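Local coordinates for DsbA family protein (Salmonella typhimurium, PDB 7JVE) that acts as a trimeric, thioredoxin-like enzyme with both thiol oxidase and disulfide isomerase activities, at residues Gln60-Tyr65 with Ala218-Pro223; Ala67-Ser72 with Gln205-His210; Thr234-Ser239 with Gln246-Lys251. One frame throughout, in Å; residues are numbered along the deposited sequence.

From the N terminus, the chain reaches the end of helix 37-64, which opens interaction 1, and passes directly into helix 66-69, which opens interaction 2. About 130 residues later, helix 199-210 closes interaction 2, and the next element, strand 218-223, closes interaction 1, so the second loop nests inside the first. Interaction 3 follows in series and closes a short loop of six residues: the C-terminal helix 242-253 folds back over strand 234-237. Interactions 1 and 2 touch, with Tyr65 lying against Leu207 and His210. Interactions 1 and 3 share the sheet, where strands 218-223 and 234-237 are neighbours. Helices are thus tied to both faces of the thioredoxin-like sheet.

Interaction 1 (Gln60-Tyr65 with Ala218-Pro223); sequences QLALQY and AFVVMP
Ala62 and Val220 supply one of the apolar touches that lay the last turns of helix 37-64 on strand 218-223. The methyl of Ala62 points at the strand and meets CG1 of Val220 at 3.8 Å; the same CB lies 4.2 Å from CE of Met222. Val220 sends its branch outward by setting CG1 opposite its own backbone N (chi1 -169°), while CG2 lies beside the N. A small alanine suits this spot because the helix backbone comes close to the sheet here, the CA atoms of Ala62 and Val220 being 7.3 Å apart.

Strand 218-223 runs antiparallel between strands 84-90 and 234-237 in the sheet of the thioredoxin fold. Its side chains alternate: Val220 and Met222 face helix 37-64, whereas Phe219 and Val221 turn to the other face, against helix 242-253.

Methionine makes the second kind of touch, methyl against a polar backbone atom. CE of Met222 packs 3.6 Å from O of Ala62. With CG tucked in over its own backbone, flanked by N and C (chi1 66°), a bend at chi3 (-44°) swings CE onto the helix. Leu69 of the following short helix touches both Ala62 and Met222.

Interaction 2 (Ala67-Ser72 with Gln205-His210); sequences AELLSS and QALAQH
Glu68, whose CB rests on Leu207, has its carboxylate near the His210 ring without touching it: OE1 of Glu68 lies 5.8 Å from ND1 of His210. The imidazole meets the ring of Tyr65, the two planes turned only about 5° from each other. A third flat group, the amide of Gln205, serves its own helix: its NE2 gives a nearly straight bond (169°) of 2.7 Å to OE1 of Gln209, one turn on. That acceptor lies in the Gln205 amide plane, while the donor stands tilted from the carbonyl plane of Gln209. The same NE2 is also bonded to OG of Ser214.

Leu207 makes the contact itself. It sets CG opposite its backbone N (chi1 177°) and reaches out from helix 199-210 with both methyls. CD1 meets CB of Glu68 at 3.8 Å, and CD2 meets CD2 of Leu69 at 4.0 Å, the two leucines crossing nearly at right angles. A branched leucine suits the place because each methyl finds a different neighbour. Behind them lies the thioredoxin-like sheet: Phe89 of strand 84-90 touches both leucines, and Lys119 of strand 115-120 bonds to O of Glu68. The two segments are joined by apolar packing, a buried methyl-to-methyl touch between the leucines with the CB methylene of Glu68 at its margin, and any attraction between Glu68 and a protonated His210 would probably be weak at this separation.

Interaction 3 (Thr234-Ser239 with Gln246-Lys251); sequences TVIPGS and QMAIQK
Thr234 meets both Ala248 and Lys251 where strand 234-237 is covered by helix 242-253, the closing beta-beta-alpha part of the thioredoxin fold. The strand and helix segments run nearly antiparallel (166°), 9.3 Å apart at their axes. Small and apolar groups fill the middle: CB of Ala248 lies 3.7 Å from CB of Thr234 and 3.9 Å from CD1 of Ile236. An alanine lets the helix settle close to the strand, and Ile236, two residues along from Thr234 and thus on the same face, supplies a long branch that spans the gap.

Polar contacts line the more open end. OG1 of Thr234 accepts a hydrogen bond from NZ of Lys251, the threonine and lysine side chains lying roughly square to each other. The long lysine chain runs across from the helix to the strand, with a bend at chi3 (148°), and its NZ also makes a weak bond to O of Val233.

Further out, backbone bonds from Thr234 to Val221 and from Ile236 to Phe219 hold the strand in the sheet, while Val163 of the second subunit packs on Val235. Between the segments themselves, one water links the two, 2.6 Å from OG1 of Thr234 and donating to O of Ala248 at 2.7 Å.

Interaction 1 (Gln60-Tyr65 with Ala218-Pro223)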
loop_
_atom_site.group_PDB
_atom_site.type_symbol
_atom_site.label_atom_id
_atom_site.label_comp_id
_atom_site.label_asym_id
_atom_site.label_seq_id
_atom_site.Cartn_x
_atom_site.Cartn_y
_atom_site.Cartn_z
ATOM N N GLN A 60 -0.484 13.124 26.109
ATOM C CA GLN A 60 -0.655 14.473 26.636
ATOM C C GLN A 60 -2.035 15.021 26.300
ATOM O O GLN A 60 -2.659 15.685 27.131
ATOM C CB GLN A 60 0.433 15.407 26.095
ATOM C CG GLN A 60 1.796 15.177 26.711
ATOM C CD GLN A 60 1.782 15.484 28.201
ATOM O OE1 GLN A 60 1.439 16.595 28.616
ATOM N NE2 GLN A 60 2.110 14.487 29.016
ATOM N N LEU A 61 -2.514 14.774 25.070
ATOM C CA LEU A 61 -3.835 15.262 24.676
ATOM C C LEU A 61 -4.935 14.595 25.494
ATOM O O LEU A 61 -5.878 15.267 25.938
ATOM C CB LEU A 61 -4.061 15.032 23.181
ATOM C CG LEU A 61 -3.175 15.865 22.247
ATOM C CD1 LEU A 61 -3.393 15.477 20.782
ATOM C CD2 LEU A 61 -3.452 17.356 22.460
ATOM N N ALA A 62 -4.815 13.274 25.722
ATOM C CA ALA A 62 -5.764 12.555 26.573
ATOM C C ALA A 62 -5.817 13.142 27.977
ATOM O O ALA A 62 -6.905 13.330 28.538
ATOM C CB ALA A 62 -5.399 11.078 26.648
ATOM N N LEU A 63 -4.655 13.443 28.563
ATOM C CA LEU A 63 -4.653 14.045 29.890
ATOM C C LEU A 63 -5.304 15.417 29.867
ATOM O O LEU A 63 -6.033 15.776 30.797
ATOM C CB LEU A 63 -3.232 14.128 30.445
ATOM C CG LEU A 63 -2.623 12.748 30.704
ATOM C CD1 LEU A 63 -1.118 12.844 31.002
ATOM C CD2 LEU A 63 -3.373 12.007 31.814
ATOM N N GLN A 64 -5.080 16.191 28.805
ATOM C CA GLN A 64 -5.661 17.533 28.754
ATOM C C GLN A 64 -7.190 17.490 28.589
ATOM O O GLN A 64 -7.907 18.316 29.169
ATOM C CB GLN A 64 -5.012 18.335 27.627
ATOM C CG GLN A 64 -5.571 19.733 27.481
ATOM C CD GLN A 64 -5.059 20.489 26.254
ATOM O OE1 GLN A 64 -4.070 20.108 25.611
ATOM N NE2 GLN A 64 -5.740 21.581 25.930
ATOM N N TYR A 65 -7.717 16.537 27.818
ATOM C CA TYR A 65 -9.154 16.475 27.562
ATOM C C TYR A 65 -9.840 15.371 28.357
ATOM O O TYR A 65 -10.885 14.869 27.950
ATOM C CB TYR A 65 -9.423 16.327 26.061
ATOM C CG TYR A 65 -8.972 17.568 25.312
ATOM C CD1 TYR A 65 -9.763 18.708 25.257
ATOM C CD2 TYR A 65 -7.726 17.609 24.698
ATOM C CE1 TYR A 65 -9.334 19.849 24.584
ATOM C CE2 TYR A 65 -7.286 18.734 24.035
ATOM C CZ TYR A 65 -8.088 19.854 23.983
ATOM O OH TYR A 65 -7.624 20.963 23.321
ATOM N N ALA A 218 -10.181 5.486 16.972
ATOM C CA ALA A 218 -9.141 5.296 17.983
ATOM C C ALA A 218 -9.763 4.921 19.317
ATOM O O ALA A 218 -10.951 5.162 19.568
ATOM C CB ALA A 218 -8.271 6.552 18.172
ATOM N N PHE A 219 -8.929 4.321 20.164
ATOM C CA PHE A 219 -9.223 4.018 21.560
ATOM C C PHE A 219 -8.332 4.872 22.444
ATOM O O PHE A 219 -7.138 5.013 22.161
ATOM C CB PHE A 219 -8.941 2.548 21.911
ATOM C CG PHE A 219 -9.789 1.563 21.171
ATOM C CD1 PHE A 219 -9.362 1.044 19.953
ATOM C CD2 PHE A 219 -10.998 1.137 21.690
ATOM C CE1 PHE A 219 -10.127 0.134 19.268
ATOM C CE2 PHE A 219 -11.779 0.218 20.997
ATOM C CZ PHE A 219 -11.348 -0.278 19.783
ATOM N N VAL A 220 -8.899 5.403 23.529
ATOM C CA VAL A 220 -8.137 5.961 24.638
ATOM C C VAL A 220 -8.444 5.146 25.884
ATOM O O VAL A 220 -9.608 5.043 26.303
ATOM C CB VAL A 220 -8.448 7.441 24.901
ATOM C CG1 VAL A 220 -7.410 7.996 25.888
ATOM C CG2 VAL A 220 -8.479 8.230 23.602
ATOM N N VAL A 221 -7.400 4.601 26.491
ATOM C CA VAL A 221 -7.499 3.800 27.700
ATOM C C VAL A 221 -6.729 4.530 28.797
ATOM O O VAL A 221 -5.539 4.824 28.635
ATOM C CB VAL A 221 -6.952 2.385 27.474
ATOM C CG1 VAL A 221 -7.292 1.488 28.654
ATOM C CG2 VAL A 221 -7.504 1.827 26.132
ATOM N N MET A 222 -7.401 4.821 29.906
ATOM C CA MET A 222 -6.848 5.707 30.916
ATOM C C MET A 222 -7.568 5.492 32.236
ATOM O O MET A 222 -8.743 5.097 32.246
ATOM C CB MET A 222 -6.967 7.166 30.469
ATOM C CG MET A 222 -8.396 7.635 30.374
ATOM S SD MET A 222 -8.592 9.244 29.588
ATOM C CE MET A 222 -7.280 10.209 30.348
ATOM N N PRO A 223 -6.894 5.728 33.363
ATOM C CA PRO A 223 -7.600 5.776 34.646
ATOM C C PRO A 223 -8.566 6.948 34.661
ATOM O O PRO A 223 -8.334 7.982 34.035
ATOM C CB PRO A 223 -6.477 5.972 35.681
ATOM C CG PRO A 223 -5.199 5.702 34.933
ATOM C CD PRO A 223 -5.473 6.082 33.510
#

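Interaction 2 (Ala67-Ser72 with Gln205-His210)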
loop_
_atom_site.group_PDB
_atom_site.type_symbol
_atom_site.label_atom_id
_atom_site.label_comp_id
_atom_site.label_asym_id
_atom_site.label_seq_id
_atom_site.Cartn_x
_atom_site.Cartn_y
_atom_site.Cartn_z
ATOM N N ALA A 67 -11.725 15.372 30.985
ATOM C CA ALA A 67 -13.113 15.585 31.379
ATOM C C ALA A 67 -14.050 15.331 30.208
ATOM O O ALA A 67 -15.101 14.692 30.366
ATOM C CB ALA A 67 -13.310 16.994 31.952
ATOM N N GLU A 68 -13.680 15.807 29.023
ATOM C CA GLU A 68 -14.496 15.573 27.845
ATOM C C GLU A 68 -14.501 14.094 27.479
ATOM O O GLU A 68 -15.552 13.533 27.150
ATOM C CB GLU A 68 -13.971 16.422 26.682
ATOM C CG GLU A 68 -14.128 17.916 26.934
ATOM C CD GLU A 68 -12.881 18.567 27.569
ATOM O OE1 GLU A 68 -12.462 19.643 27.083
ATOM O OE2 GLU A 68 -12.281 18.001 28.512
ATOM N N LEU A 69 -13.330 13.448 27.522
ATOM C CA LEU A 69 -13.244 12.029 27.186
ATOM C C LEU A 69 -14.147 11.188 28.082
ATOM O O LEU A 69 -14.740 10.204 27.629
ATOM C CB LEU A 69 -11.798 11.551 27.300
ATOM C CG LEU A 69 -10.824 12.000 26.205
ATOM C CD1 LEU A 69 -9.391 11.731 26.631
ATOM C CD2 LEU A 69 -11.124 11.316 24.886
ATOM N N LEU A 70 -14.253 11.550 29.361
ATOM C CA LEU A 70 -14.976 10.752 30.340
ATOM C C LEU A 70 -16.352 11.318 30.658
ATOM O O LEU A 70 -16.999 10.847 31.599
ATOM C CB LEU A 70 -14.161 10.614 31.624
ATOM C CG LEU A 70 -12.705 10.219 31.421
ATOM C CD1 LEU A 70 -12.012 10.096 32.754
ATOM C CD2 LEU A 70 -12.619 8.946 30.633
ATOM N N SER A 71 -16.805 12.306 29.883
ATOM C CA SER A 71 -18.114 12.927 30.058
ATOM C C SER A 71 -19.194 11.887 30.338
ATOM O O SER A 71 -19.283 10.867 29.652
ATOM C CB SER A 71 -18.473 13.720 28.796
ATOM O OG SER A 71 -19.813 14.173 28.869
ATOM N N SER A 72 -20.000 12.142 31.365
ATOM C CA SER A 72 -21.156 11.284 31.588
ATOM C C SER A 72 -22.279 11.546 30.585
ATOM O O SER A 72 -23.333 10.916 30.698
ATOM C CB SER A 72 -21.695 11.473 33.006
ATOM O OG SER A 72 -21.944 12.844 33.233
ATOM N N GLN A 205 -17.116 15.428 17.395
ATOM C CA GLN A 205 -16.208 15.825 16.322
ATOM C C GLN A 205 -15.252 16.922 16.784
ATOM O O GLN A 205 -14.066 16.915 16.424
ATOM C CB GLN A 205 -16.997 16.293 15.105
ATOM C CG GLN A 205 -16.132 16.828 13.982
ATOM C CD GLN A 205 -15.220 15.760 13.410
ATOM O OE1 GLN A 205 -15.509 14.567 13.509
ATOM N NE2 GLN A 205 -14.107 16.183 12.812
ATOM N N ALA A 206 -15.748 17.868 17.591
ATOM C CA ALA A 206 -14.861 18.856 18.195
ATOM C C ALA A 206 -13.820 18.183 19.082
ATOM O O ALA A 206 -12.638 18.538 19.036
ATOM C CB ALA A 206 -15.668 19.887 18.991
ATOM N N LEU A 207 -14.242 17.200 19.889
ATOM C CA LEU A 207 -13.299 16.448 20.709
ATOM C C LEU A 207 -12.339 15.622 19.853
ATOM O O LEU A 207 -11.145 15.544 20.157
ATOM C CB LEU A 207 -14.055 15.538 21.680
ATOM C CG LEU A 207 -13.195 14.627 22.570
ATOM C CD1 LEU A 207 -12.196 15.441 23.431
ATOM C CD2 LEU A 207 -14.018 13.669 23.440
ATOM N N ALA A 208 -12.833 14.979 18.790
ATOM C CA ALA A 208 -11.912 14.242 17.918
ATOM C C ALA A 208 -10.859 15.168 17.318
ATOM O O ALA A 208 -9.684 14.797 17.212
ATOM C CB ALA A 208 -12.667 13.510 16.811
ATOM N N GLN A 209 -11.255 16.377 16.925
ATOM C CA GLN A 209 -10.290 17.301 16.344
ATOM C C GLN A 209 -9.276 17.760 17.383
ATOM O O GLN A 209 -8.075 17.849 17.088
ATOM C CB GLN A 209 -11.017 18.493 15.723
ATOM C CG GLN A 209 -11.682 18.116 14.407
ATOM C CD GLN A 209 -12.688 19.140 13.883
ATOM O OE1 GLN A 209 -13.446 18.844 12.966
ATOM N NE2 GLN A 209 -12.702 20.336 14.469
ATOM N N HIS A 210 -9.746 18.063 18.596
ATOM C CA HIS A 210 -8.837 18.385 19.693
ATOM C C HIS A 210 -7.929 17.215 20.043
ATOM O O HIS A 210 -6.793 17.432 20.472
ATOM C CB HIS A 210 -9.618 18.809 20.940
ATOM C CG HIS A 210 -10.206 20.179 20.841
ATOM N ND1 HIS A 210 -11.395 20.525 21.451
ATOM C CD2 HIS A 210 -9.777 21.289 20.190
ATOM C CE1 HIS A 210 -11.663 21.795 21.192
ATOM N NE2 HIS A 210 -10.699 22.280 20.429
#

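Interaction 3 (Thr234-Ser239 with Gln246-Lys251)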
loop_
_atom_site.group_PDB
_atom_site.type_symbol
_atom_site.label_atom_id
_atom_site.label_comp_id
_atom_site.label_asym_id
_atom_site.label_seq_id
_atom_site.Cartn_x
_atom_site.Cartn_y
_atom_site.Cartn_z
ATOM N N THR A 234 -3.079 4.741 27.379
ATOM C CA THR A 234 -2.647 4.194 26.104
ATOM C C THR A 234 -3.614 4.674 25.027
ATOM O O THR A 234 -4.832 4.616 25.223
ATOM C CB THR A 234 -2.603 2.660 26.141
ATOM O OG1 THR A 234 -1.964 2.229 27.342
ATOM C CG2 THR A 234 -1.733 2.171 24.999
ATOM N N VAL A 235 -3.084 5.136 23.897
ATOM C CA VAL A 235 -3.898 5.562 22.763
ATOM C C VAL A 235 -3.656 4.567 21.639
ATOM O O VAL A 235 -2.509 4.328 21.253
ATOM C CB VAL A 235 -3.565 7.003 22.338
ATOM C CG1 VAL A 235 -4.265 7.371 21.058
ATOM C CG2 VAL A 235 -3.951 7.985 23.457
ATOM N N ILE A 236 -4.725 3.971 21.125
ATOM C CA ILE A 236 -4.585 2.835 20.221
ATOM C C ILE A 236 -5.411 3.022 18.956
ATOM O O ILE A 236 -6.582 3.426 19.034
ATOM C CB ILE A 236 -4.987 1.534 20.928
ATOM C CG1 ILE A 236 -4.334 1.474 22.315
ATOM C CG2 ILE A 236 -4.667 0.308 20.021
ATOM C CD1 ILE A 236 -4.470 0.152 23.024
ATOM N N PRO A 237 -4.862 2.687 17.781
ATOM C CA PRO A 237 -5.654 2.743 16.542
ATOM C C PRO A 237 -6.942 1.927 16.641
ATOM O O PRO A 237 -7.012 0.911 17.335
ATOM C CB PRO A 237 -4.703 2.157 15.489
ATOM C CG PRO A 237 -3.314 2.393 16.069
ATOM C CD PRO A 237 -3.507 2.165 17.547
ATOM N N GLY A 238 -7.966 2.376 15.913
ATOM C CA GLY A 238 -9.205 1.619 15.860
ATOM C C GLY A 238 -8.995 0.174 15.453
ATOM O O GLY A 238 -9.700 -0.710 15.927
ATOM N N SER A 239 -8.010 -0.090 14.587
ATOM C CA SER A 239 -7.610 -1.453 14.245
ATOM C C SER A 239 -6.561 -1.938 15.251
ATOM O O SER A 239 -5.425 -1.447 15.271
ATOM C CB SER A 239 -7.072 -1.526 12.820
ATOM O OG SER A 239 -6.490 -2.785 12.593
ATOM N N GLN A 246 -6.491 -5.319 26.051
ATOM C CA GLN A 246 -6.488 -5.850 27.409
ATOM C C GLN A 246 -5.259 -5.375 28.189
ATOM O O GLN A 246 -5.368 -5.020 29.368
ATOM C CB GLN A 246 -6.550 -7.381 27.394
ATOM C CG GLN A 246 -6.845 -7.985 28.798
ATOM C CD GLN A 246 -8.219 -7.526 29.352
ATOM O OE1 GLN A 246 -9.265 -7.790 28.746
ATOM N NE2 GLN A 246 -8.211 -6.852 30.495
ATOM N N MET A 247 -4.077 -5.372 27.558
ATOM C CA MET A 247 -2.888 -4.894 28.267
ATOM C C MET A 247 -3.039 -3.429 28.669
ATOM O O MET A 247 -2.689 -3.047 29.792
ATOM C CB MET A 247 -1.615 -5.107 27.423
ATOM C CG MET A 247 -1.222 -6.591 27.171
ATOM S SD MET A 247 0.386 -6.887 26.290
ATOM C CE MET A 247 0.040 -6.399 24.540
ATOM N N ALA A 248 -3.607 -2.612 27.782
ATOM C CA ALA A 248 -3.852 -1.207 28.082
ATOM C C ALA A 248 -4.819 -1.050 29.251
ATOM O O ALA A 248 -4.658 -0.147 30.085
ATOM C CB ALA A 248 -4.412 -0.494 26.844
ATOM N N ILE A 249 -5.835 -1.919 29.326
ATOM C CA ILE A 249 -6.764 -1.897 30.456
ATOM C C ILE A 249 -6.025 -2.206 31.754
ATOM O O ILE A 249 -6.198 -1.520 32.764
ATOM C CB ILE A 249 -7.929 -2.878 30.208
ATOM C CG1 ILE A 249 -8.874 -2.325 29.129
ATOM C CG2 ILE A 249 -8.685 -3.188 31.495
ATOM C CD1 ILE A 249 -9.866 -3.356 28.599
ATOM N N GLN A 250 -5.177 -3.231 31.747
ATOM C CA GLN A 250 -4.477 -3.590 32.978
ATOM C C GLN A 250 -3.512 -2.489 33.401
ATOM O O GLN A 250 -3.362 -2.208 34.595
ATOM C CB GLN A 250 -3.754 -4.934 32.809
ATOM C CG GLN A 250 -4.705 -6.084 32.493
ATOM C CD GLN A 250 -5.781 -6.269 33.582
ATOM O OE1 GLN A 250 -6.985 -6.139 33.324
ATOM N NE2 GLN A 250 -5.345 -6.575 34.797
ATOM N N LYS A 251 -2.869 -1.838 32.431
ATOM C CA LYS A 251 -1.993 -0.714 32.733
ATOM C C LYS A 251 -2.785 0.456 33.315
ATOM O O LYS A 251 -2.290 1.166 34.203
ATOM C CB LYS A 251 -1.256 -0.321 31.455
ATOM C CG LYS A 251 -0.469 0.962 31.465
ATOM C CD LYS A 251 0.325 1.024 30.155
ATOM C CE LYS A 251 0.526 2.446 29.655
ATOM N NZ LYS A 251 1.039 2.468 28.247
HETATM O O HOH W 1 -3.487 2.214 29.416
#